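Local coordinates for protein MGS-M5 (Unidentified, PDB 4Q3N) that probably catalyses the NAD-dependent interconversion of L-lactate and pyruvate as an L-lactate dehydrogenase, at residues 129-134 with 266-271; 140-145 with 280-285; 222-225 with 229-232. All blocks are in the same frame, centred on the assembly; numbering follows the deposited sequence.

Contact 1 of 3, residues 129-134 with 266-271; sequences VAWKES and EDQVYI
W131 and Y270 meet without stacking: the tyrosine turns its CE1 and OH side to the tryptophan, against CB and the CG and CE3 side of the indole. Its OH lies 3.5 Å from W131 CB, and its CE1 comes within 3.6 Å of the same methylene carbon. The aromatic planes meet obliquely, 48° apart, with 5.8 Å between the centroids of the phenol ring and the five-membered indole ring. The phenol reaches this place through a first torsion well off the staggered value (chi1 -97°), and its OH is held there by a hydrogen bond to the carbonyl O of V141, so the polar end is satisfied although it lies against carbon.

The far end of the indole meets a different partner. Q268 NE2 sits at the ring edge, 3.9 Å from W131 CZ3 and near the indole plane, while its amide is turned 54° against the ring. A weak hydrogen bond to Y128 OH gives this NE2 an acceptor, and Y128 also packs edge-to-face with W131. K132 lays its CD over one indole face, 3.4 Å above the plane and toward the rim, in one of two modelled conformers, which leaves the detail doubtful. Just before strand 270-278, Q268 is the centre of an inverse gamma turn, and its O accepts from R306.

The contact joins the two domains of the dehydrogenase. The last turns of helix 123-134 carry W131 and, on another side, set A130 against helix 89-109 and strand 115-118. The start of strand 270-278 presents Y270 to that helix, whereas V269 and I271 turn to helix 292-311.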
loop_
_atom_site.group_PDB
_atom_site.type_symbol
_atom_site.label_atom_id
_atom_site.label_comp_id
_atom_site.label_asym_id
_atom_site.label_seq_id
_atom_site.Cartn_x
_atom_site.Cartn_y
_atom_site.Cartn_z
ATOM N N VAL A 129 6.342 -6.950 -34.664
ATOM C CA VAL A 129 6.543 -5.808 -35.551
ATOM C C VAL A 129 7.336 -4.733 -34.816
ATOM O O VAL A 129 8.316 -4.210 -35.339
ATOM C CB VAL A 129 5.218 -5.245 -36.068
ATOM C CG1 VAL A 129 5.433 -3.866 -36.771
ATOM C CG2 VAL A 129 4.602 -6.273 -37.071
ATOM N N ALA A 130 6.920 -4.422 -33.596
ATOM C CA ALA A 130 7.605 -3.400 -32.814
ATOM C C ALA A 130 9.057 -3.823 -32.584
ATOM O O ALA A 130 9.977 -3.007 -32.663
ATOM C CB ALA A 130 6.885 -3.171 -31.480
ATOM N N TRP A 131 9.266 -5.109 -32.338
ATOM C CA TRP A 131 10.628 -5.583 -32.105
ATOM C C TRP A 131 11.507 -5.309 -33.337
ATOM O O TRP A 131 12.577 -4.673 -33.245
ATOM C CB TRP A 131 10.641 -7.080 -31.731
ATOM C CG TRP A 131 12.030 -7.667 -31.827
ATOM C CD1 TRP A 131 13.169 -7.182 -31.223
ATOM C CD2 TRP A 131 12.437 -8.822 -32.577
ATOM N NE1 TRP A 131 14.249 -7.968 -31.555
ATOM C CE2 TRP A 131 13.836 -8.966 -32.398
ATOM C CE3 TRP A 131 11.763 -9.748 -33.382
ATOM C CZ2 TRP A 131 14.573 -9.993 -33.011
ATOM C CZ3 TRP A 131 12.484 -10.762 -33.977
ATOM C CH2 TRP A 131 13.886 -10.881 -33.791
ATOM N N LYS A 132 11.037 -5.756 -34.501
ATOM C CA LYS A 132 11.780 -5.576 -35.739
ATOM C C LYS A 132 11.997 -4.109 -36.078
ATOM O O LYS A 132 13.056 -3.736 -36.518
ATOM C CB LYS A 132 11.062 -6.272 -36.903
ATOM C CG LYS A 132 11.015 -7.773 -36.749
ATOM C CD LYS A 132 12.421 -8.299 -36.520
ATOM C CE LYS A 132 12.969 -8.974 -37.746
ATOM N NZ LYS A 132 12.504 -10.382 -37.800
ATOM N N GLU A 133 10.990 -3.269 -35.884
ATOM C CA GLU A 133 11.147 -1.890 -36.344
ATOM C C GLU A 133 11.983 -1.088 -35.350
ATOM O O GLU A 133 12.515 -0.031 -35.682
ATOM C CB GLU A 133 9.788 -1.237 -36.550
ATOM C CG GLU A 133 8.911 -1.942 -37.617
ATOM C CD GLU A 133 9.491 -1.781 -39.030
ATOM O OE1 GLU A 133 10.328 -0.879 -39.227
ATOM O OE2 GLU A 133 9.123 -2.553 -39.933
ATOM N N SER A 134 12.092 -1.583 -34.120
ATOM C CA SER A 134 12.774 -0.812 -33.099
ATOM C C SER A 134 14.280 -0.938 -33.198
ATOM O O SER A 134 14.990 -0.009 -32.812
ATOM C CB SER A 134 12.320 -1.234 -31.691
ATOM O OG SER A 134 12.883 -2.496 -31.356
ATOM N N GLU A 266 7.760 -22.676 -33.765
ATOM C CA GLU A 266 8.414 -21.635 -34.564
ATOM C C GLU A 266 9.302 -20.739 -33.709
ATOM O O GLU A 266 8.862 -20.249 -32.666
ATOM C CB GLU A 266 7.359 -20.777 -35.285
ATOM C CG GLU A 266 7.849 -20.088 -36.536
ATOM C CD GLU A 266 8.008 -21.057 -37.721
ATOM O OE1 GLU A 266 7.003 -21.442 -38.358
ATOM O OE2 GLU A 266 9.148 -21.454 -37.997
ATOM N N ASP A 267 10.537 -20.524 -34.147
ATOM C CA ASP A 267 11.461 -19.678 -33.408
ATOM C C ASP A 267 11.144 -18.196 -33.606
ATOM O O ASP A 267 11.217 -17.405 -32.664
ATOM C CB ASP A 267 12.892 -19.981 -33.852
ATOM C CG ASP A 267 13.399 -21.304 -33.305
ATOM O OD1 ASP A 267 12.639 -22.000 -32.596
ATOM O OD2 ASP A 267 14.563 -21.647 -33.575
ATOM N N GLN A 268 10.782 -17.822 -34.833
ATOM C CA GLN A 268 10.612 -16.404 -35.143
ATOM C C GLN A 268 9.148 -15.943 -35.041
ATOM O O GLN A 268 8.517 -15.551 -36.038
ATOM C CB GLN A 268 11.200 -16.116 -36.525
ATOM C CG GLN A 268 12.724 -16.184 -36.510
ATOM C CD GLN A 268 13.333 -14.946 -35.850
ATOM O OE1 GLN A 268 14.097 -15.053 -34.894
ATOM N NE2 GLN A 268 13.004 -13.757 -36.389
ATOM N N VAL A 269 8.616 -16.028 -33.826
ATOM C CA VAL A 269 7.329 -15.467 -33.456
ATOM C C VAL A 269 7.386 -14.949 -32.057
ATOM O O VAL A 269 8.120 -15.503 -31.216
ATOM C CB VAL A 269 6.171 -16.480 -33.481
ATOM C CG1 VAL A 269 5.825 -16.884 -34.893
ATOM C CG2 VAL A 269 6.502 -17.715 -32.639
ATOM N N TYR A 270 6.610 -13.898 -31.788
ATOM C CA TYR A 270 6.330 -13.496 -30.429
ATOM C C TYR A 270 5.111 -14.286 -30.069
ATOM O O TYR A 270 4.190 -14.428 -30.908
ATOM C CB TYR A 270 6.077 -11.999 -30.318
ATOM C CG TYR A 270 7.309 -11.210 -29.889
ATOM C CD1 TYR A 270 8.367 -10.994 -30.790
ATOM C CD2 TYR A 270 7.415 -10.686 -28.593
ATOM C CE1 TYR A 270 9.494 -10.257 -30.418
ATOM C CE2 TYR A 270 8.541 -9.919 -28.210
ATOM C CZ TYR A 270 9.573 -9.732 -29.122
ATOM O OH TYR A 270 10.687 -9.006 -28.764
ATOM N N ILE A 271 5.097 -14.833 -28.859
ATOM C CA ILE A 271 3.985 -15.684 -28.441
ATOM C C ILE A 271 3.914 -15.725 -26.907
ATOM O O ILE A 271 4.905 -15.450 -26.243
ATOM C CB ILE A 271 4.164 -17.110 -29.066
ATOM C CG1 ILE A 271 2.899 -17.963 -28.952
ATOM C CG2 ILE A 271 5.432 -17.772 -28.517
ATOM C CD1 ILE A 271 3.035 -19.281 -29.785
#

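Contact 2 of 3, residues 140-145 with 280-285; sequences RVIGSG and DGVHHI. With ACT (acetate ion), chain E.
R140 and I142 bring an edge strand of the Rossmann sheet, 141-143, up to the beta-hairpin formed by strands 270-278 and 281-285 of the C-terminal domain. Polar contact is confined to one end. There R140 NH1 donates to the backbone O of D280 over 3.0 Å, with an N-H...O angle of 150°. The acceptor lies in the guanidinium plane, but the donor stands 55° out of the carbonyl plane and so misses the lone pairs. Bends at chi2 and chi3 turn the arginine back to the hairpin, although its CB points away from it, and the other terminal nitrogen, NH2, is bound to N113 O. The carboxylate of D280 makes no salt bridge with R140: OD1 stays 4.7 Å from NH1, where it may still add a mild attraction.

Apolar contact lies further along the strand. I142 CG2 and V282 CG2 press together at 3.4 Å, closer than usual for two methyl groups. I142 also touches I255 and I241, the latter on helix 232-246, while V282 rests on V257 and A275 of the neighbouring strands.

Ion and subunit contacts occupy the hairpin strand beyond. H283 ND1 and H284 ND1 share a hydrogen bond of 2.8 Å, and H284 packs on M201 of the second subunit, whose counterpart in this chain belongs to the sodium site. An acetate ion, probably from the crystallisation liquor, bridges H284 to K192 of that subunit, its OXT taking a hydrogen bond of 2.7 Å from H284 NE2.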
loop_
_atom_site.group_PDB
_atom_site.type_symbol
_atom_site.label_atom_id
_atom_site.label_comp_id
_atom_site.label_asym_id
_atom_site.label_seq_id
_atom_site.Cartn_x
_atom_site.Cartn_y
_atom_site.Cartn_z
ATOM N N ARG A 140 14.163 -6.597 -24.639
ATOM C CA ARG A 140 13.695 -5.236 -24.295
ATOM C C ARG A 140 12.399 -4.879 -24.992
ATOM O O ARG A 140 11.942 -3.735 -24.932
ATOM C CB ARG A 140 14.740 -4.199 -24.721
ATOM C CG ARG A 140 16.168 -4.599 -24.346
ATOM C CD ARG A 140 16.516 -4.159 -22.916
ATOM N NE ARG A 140 16.574 -2.701 -22.773
ATOM C CZ ARG A 140 16.646 -2.080 -21.593
ATOM N NH1 ARG A 140 16.716 -2.802 -20.467
ATOM N NH2 ARG A 140 16.698 -0.749 -21.531
ATOM N N VAL A 141 11.844 -5.828 -25.725
ATOM C CA VAL A 141 10.526 -5.562 -26.366
ATOM C C VAL A 141 9.593 -6.708 -26.058
ATOM O O VAL A 141 9.915 -7.859 -26.350
ATOM C CB VAL A 141 10.637 -5.413 -27.917
ATOM C CG1 VAL A 141 9.221 -5.213 -28.554
ATOM C CG2 VAL A 141 11.564 -4.262 -28.259
ATOM N N ILE A 142 8.467 -6.402 -25.430
ATOM C CA ILE A 142 7.520 -7.428 -25.076
ATOM C C ILE A 142 6.115 -6.998 -25.414
ATOM O O ILE A 142 5.833 -5.803 -25.658
ATOM C CB ILE A 142 7.601 -7.759 -23.527
ATOM C CG1 ILE A 142 7.357 -6.498 -22.702
ATOM C CG2 ILE A 142 8.959 -8.333 -23.206
ATOM C CD1 ILE A 142 7.282 -6.753 -21.177
ATOM N N GLY A 143 5.202 -7.963 -25.380
ATOM C CA GLY A 143 3.782 -7.633 -25.474
ATOM C C GLY A 143 3.053 -8.152 -24.228
ATOM O O GLY A 143 3.571 -8.992 -23.515
ATOM N N SER A 144 1.829 -7.688 -23.997
ATOM C CA SER A 144 1.096 -8.130 -22.821
ATOM C C SER A 144 0.617 -9.600 -22.946
ATOM O O SER A 144 0.282 -10.228 -21.922
ATOM C CB SER A 144 -0.090 -7.207 -22.540
ATOM O OG SER A 144 -0.914 -7.038 -23.666
ATOM N N GLY A 145 0.580 -10.126 -24.170
ATOM C CA GLY A 145 0.363 -11.555 -24.377
ATOM C C GLY A 145 -0.830 -12.107 -23.610
ATOM O O GLY A 145 -1.921 -11.535 -23.624
ATOM N N ASP A 280 15.781 -4.984 -16.290
ATOM C CA ASP A 280 16.479 -5.001 -17.613
ATOM C C ASP A 280 15.578 -5.564 -18.713
ATOM O O ASP A 280 16.000 -5.619 -19.870
ATOM C CB ASP A 280 17.745 -5.848 -17.556
ATOM C CG ASP A 280 18.758 -5.313 -16.562
ATOM O OD1 ASP A 280 18.998 -4.087 -16.591
ATOM O OD2 ASP A 280 19.265 -6.120 -15.741
ATOM N N GLY A 281 14.364 -5.975 -18.348
ATOM C CA GLY A 281 13.429 -6.572 -19.314
ATOM C C GLY A 281 13.293 -8.089 -19.099
ATOM O O GLY A 281 13.160 -8.533 -17.972
ATOM N N VAL A 282 13.380 -8.884 -20.159
ATOM C CA VAL A 282 13.176 -10.326 -20.044
ATOM C C VAL A 282 14.506 -11.031 -19.686
ATOM O O VAL A 282 15.419 -11.068 -20.488
ATOM C CB VAL A 282 12.625 -10.937 -21.373
ATOM C CG1 VAL A 282 12.427 -12.449 -21.204
ATOM C CG2 VAL A 282 11.286 -10.279 -21.689
ATOM N N HIS A 283 14.599 -11.583 -18.484
ATOM C CA HIS A 283 15.825 -12.274 -18.096
ATOM C C HIS A 283 15.971 -13.593 -18.871
ATOM O O HIS A 283 17.005 -13.886 -19.467
ATOM C CB HIS A 283 15.868 -12.534 -16.568
ATOM C CG HIS A 283 17.116 -13.258 -16.150
ATOM N ND1 HIS A 283 17.198 -14.632 -16.126
ATOM C CD2 HIS A 283 18.338 -12.800 -15.798
ATOM C CE1 HIS A 283 18.425 -14.993 -15.800
ATOM N NE2 HIS A 283 19.134 -13.899 -15.583
ATOM N N HIS A 284 14.912 -14.384 -18.895
ATOM C CA HIS A 284 14.845 -15.564 -19.778
ATOM C C HIS A 284 13.398 -16.008 -19.847
ATOM O O HIS A 284 12.578 -15.628 -19.008
ATOM C CB HIS A 284 15.748 -16.740 -19.297
ATOM C CG HIS A 284 15.315 -17.372 -17.986
ATOM N ND1 HIS A 284 15.654 -16.854 -16.753
ATOM C CD2 HIS A 284 14.631 -18.517 -17.724
ATOM C CE1 HIS A 284 15.210 -17.644 -15.790
ATOM N NE2 HIS A 284 14.575 -18.657 -16.354
ATOM N N ILE A 285 13.095 -16.853 -20.821
ATOM C CA ILE A 285 11.774 -17.464 -20.923
ATOM C C ILE A 285 11.782 -18.741 -20.117
ATOM O O ILE A 285 12.730 -19.519 -20.194
ATOM C CB ILE A 285 11.441 -17.795 -22.376
ATOM C CG1 ILE A 285 11.393 -16.487 -23.169
ATOM C CG2 ILE A 285 10.091 -18.625 -22.468
ATOM C CD1 ILE A 285 11.192 -16.761 -24.695
HETATM C C ACT E . 12.982 -21.566 -14.574
HETATM O O ACT E . 12.784 -22.819 -14.576
HETATM O OXT ACT E . 13.558 -21.083 -15.587
HETATM C CH3 ACT E . 12.612 -20.671 -13.426
#

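Contact 3 of 3, residues 222-225 with 229-232; sequences EIIS and ATYY
Next to T230, whose CB rests on I223, the carboxylate oxygen OD2 of D47 of the third subunit is gripped by two backbone amides, those of Y231 and Y232. Its other oxygen, OD1, is hydrogen-bonded to T230 OG1. Y231 occupies the N-cap position of helix 232-246, so this carboxylate lies at a helix start, where the helix dipole would probably favour its negative charge.

Between the two segments themselves the contact is van der Waals packing. I223 CG2 lies against the loop, 3.7 Å from both T230 CB and A229 O, and the isoleucine and threonine side chains cross at about a right angle. I224 runs alongside the backbone instead, with CG1 4.0 Å from A229 CA. Within the helix, S225 OG donates to E222 O at 2.8 Å, from above the carbonyl plane.

Packing within the chain at the turn between helices 206-227 and 232-246 thus rests mainly on isoleucine carbons, and I223 reaches H50 of the third subunit as well. The polar groups of the loop, T230 OG1 and the amides of Y231 and Y232, are satisfied by D47 of that subunit rather than by helix 206-227.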
loop_
_atom_site.group_PDB
_atom_site.type_symbol
_atom_site.label_atom_id
_atom_site.label_comp_id
_atom_site.label_asym_id
_atom_site.label_seq_id
_atom_site.Cartn_x
_atom_site.Cartn_y
_atom_site.Cartn_z
ATOM N N GLU A 222 -17.632 -11.558 -24.436
ATOM C CA GLU A 222 -18.714 -11.429 -23.471
ATOM C C GLU A 222 -18.746 -9.990 -22.907
ATOM O O GLU A 222 -19.818 -9.362 -22.810
ATOM C CB GLU A 222 -18.505 -12.475 -22.359
ATOM C CG GLU A 222 -19.649 -12.738 -21.462
ATOM C CD GLU A 222 -20.935 -13.065 -22.217
ATOM O OE1 GLU A 222 -21.012 -14.169 -22.805
ATOM O OE2 GLU A 222 -21.851 -12.192 -22.209
ATOM N N ILE A 223 -17.571 -9.475 -22.547
ATOM C CA ILE A 223 -17.494 -8.146 -21.978
ATOM C C ILE A 223 -17.843 -7.089 -23.048
ATOM O O ILE A 223 -18.674 -6.214 -22.824
ATOM C CB ILE A 223 -16.110 -7.900 -21.368
ATOM C CG1 ILE A 223 -15.970 -8.730 -20.064
ATOM C CG2 ILE A 223 -15.929 -6.376 -21.007
ATOM C CD1 ILE A 223 -14.436 -8.992 -19.608
ATOM N N ILE A 224 -17.226 -7.201 -24.214
ATOM C CA ILE A 224 -17.509 -6.282 -25.329
ATOM C C ILE A 224 -18.976 -6.232 -25.627
ATOM O O ILE A 224 -19.523 -5.145 -25.856
ATOM C CB ILE A 224 -16.738 -6.710 -26.593
ATOM C CG1 ILE A 224 -15.225 -6.465 -26.393
ATOM C CG2 ILE A 224 -17.252 -5.968 -27.851
ATOM C CD1 ILE A 224 -14.350 -7.331 -27.297
ATOM N N SER A 225 -19.648 -7.388 -25.605
ATOM C CA SER A 225 -21.057 -7.383 -25.978
ATOM C C SER A 225 -21.926 -6.683 -24.910
ATOM O O SER A 225 -23.077 -6.351 -25.165
ATOM C CB SER A 225 -21.589 -8.809 -26.196
ATOM O OG SER A 225 -21.648 -9.501 -24.946
ATOM N N ALA A 229 -16.476 -2.519 -24.785
ATOM C CA ALA A 229 -15.049 -2.730 -24.890
ATOM C C ALA A 229 -14.548 -3.323 -23.573
ATOM O O ALA A 229 -15.197 -3.139 -22.553
ATOM C CB ALA A 229 -14.329 -1.390 -25.197
ATOM N N THR A 230 -13.440 -4.041 -23.599
ATOM C CA THR A 230 -12.846 -4.490 -22.340
ATOM C C THR A 230 -11.585 -3.661 -22.070
ATOM O O THR A 230 -10.823 -3.366 -23.000
ATOM C CB THR A 230 -12.555 -6.016 -22.402
ATOM O OG1 THR A 230 -11.772 -6.416 -21.270
ATOM C CG2 THR A 230 -11.834 -6.390 -23.656
ATOM N N TYR A 231 -11.367 -3.233 -20.819
ATOM C CA TYR A 231 -10.187 -2.421 -20.526
ATOM C C TYR A 231 -9.744 -2.413 -19.066
ATOM O O TYR A 231 -8.581 -2.171 -18.810
ATOM C CB TYR A 231 -10.379 -0.953 -20.977
ATOM C CG TYR A 231 -11.762 -0.350 -20.746
ATOM C CD1 TYR A 231 -12.087 0.285 -19.557
ATOM C CD2 TYR A 231 -12.748 -0.387 -21.782
ATOM C CE1 TYR A 231 -13.372 0.884 -19.379
ATOM C CE2 TYR A 231 -14.015 0.117 -21.583
ATOM C CZ TYR A 231 -14.310 0.764 -20.392
ATOM O OH TYR A 231 -15.559 1.294 -20.255
ATOM N N TYR A 232 -10.630 -2.686 -18.109
ATOM C CA TYR A 232 -10.145 -2.697 -16.718
ATOM C C TYR A 232 -9.179 -3.863 -16.473
ATOM O O TYR A 232 -8.108 -3.729 -15.827
ATOM C CB TYR A 232 -11.339 -2.742 -15.744
ATOM C CG TYR A 232 -12.160 -1.449 -15.769
ATOM C CD1 TYR A 232 -11.526 -0.215 -15.720
ATOM C CD2 TYR A 232 -13.553 -1.483 -15.843
ATOM C CE1 TYR A 232 -12.257 0.969 -15.744
ATOM C CE2 TYR A 232 -14.297 -0.314 -15.866
ATOM C CZ TYR A 232 -13.636 0.908 -15.827
ATOM O OH TYR A 232 -14.361 2.077 -15.896
#

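How the contacts relate
From the N terminus, the chain passes through the Rossmann sheet to helix 123-134 and then strand 141-143, where contacts 1 and 2 open in turn. It next enters the C-terminal domain, in which contact 3 closes a short loop at the turn between helices 206-227 and 232-246. The return strand 270-278 then closes contact 1, and strand 281-285 closes contact 2. These two long loops therefore cross, and contact 3 is nested inside both. Contacts 1 and 2 adjoin, their centres 12 Å apart, and tie neighbouring strands of one antiparallel sheet to the nucleotide-binding domain. Contact 3 lies on the opposite side of the chain's centre from both, at a subunit interface.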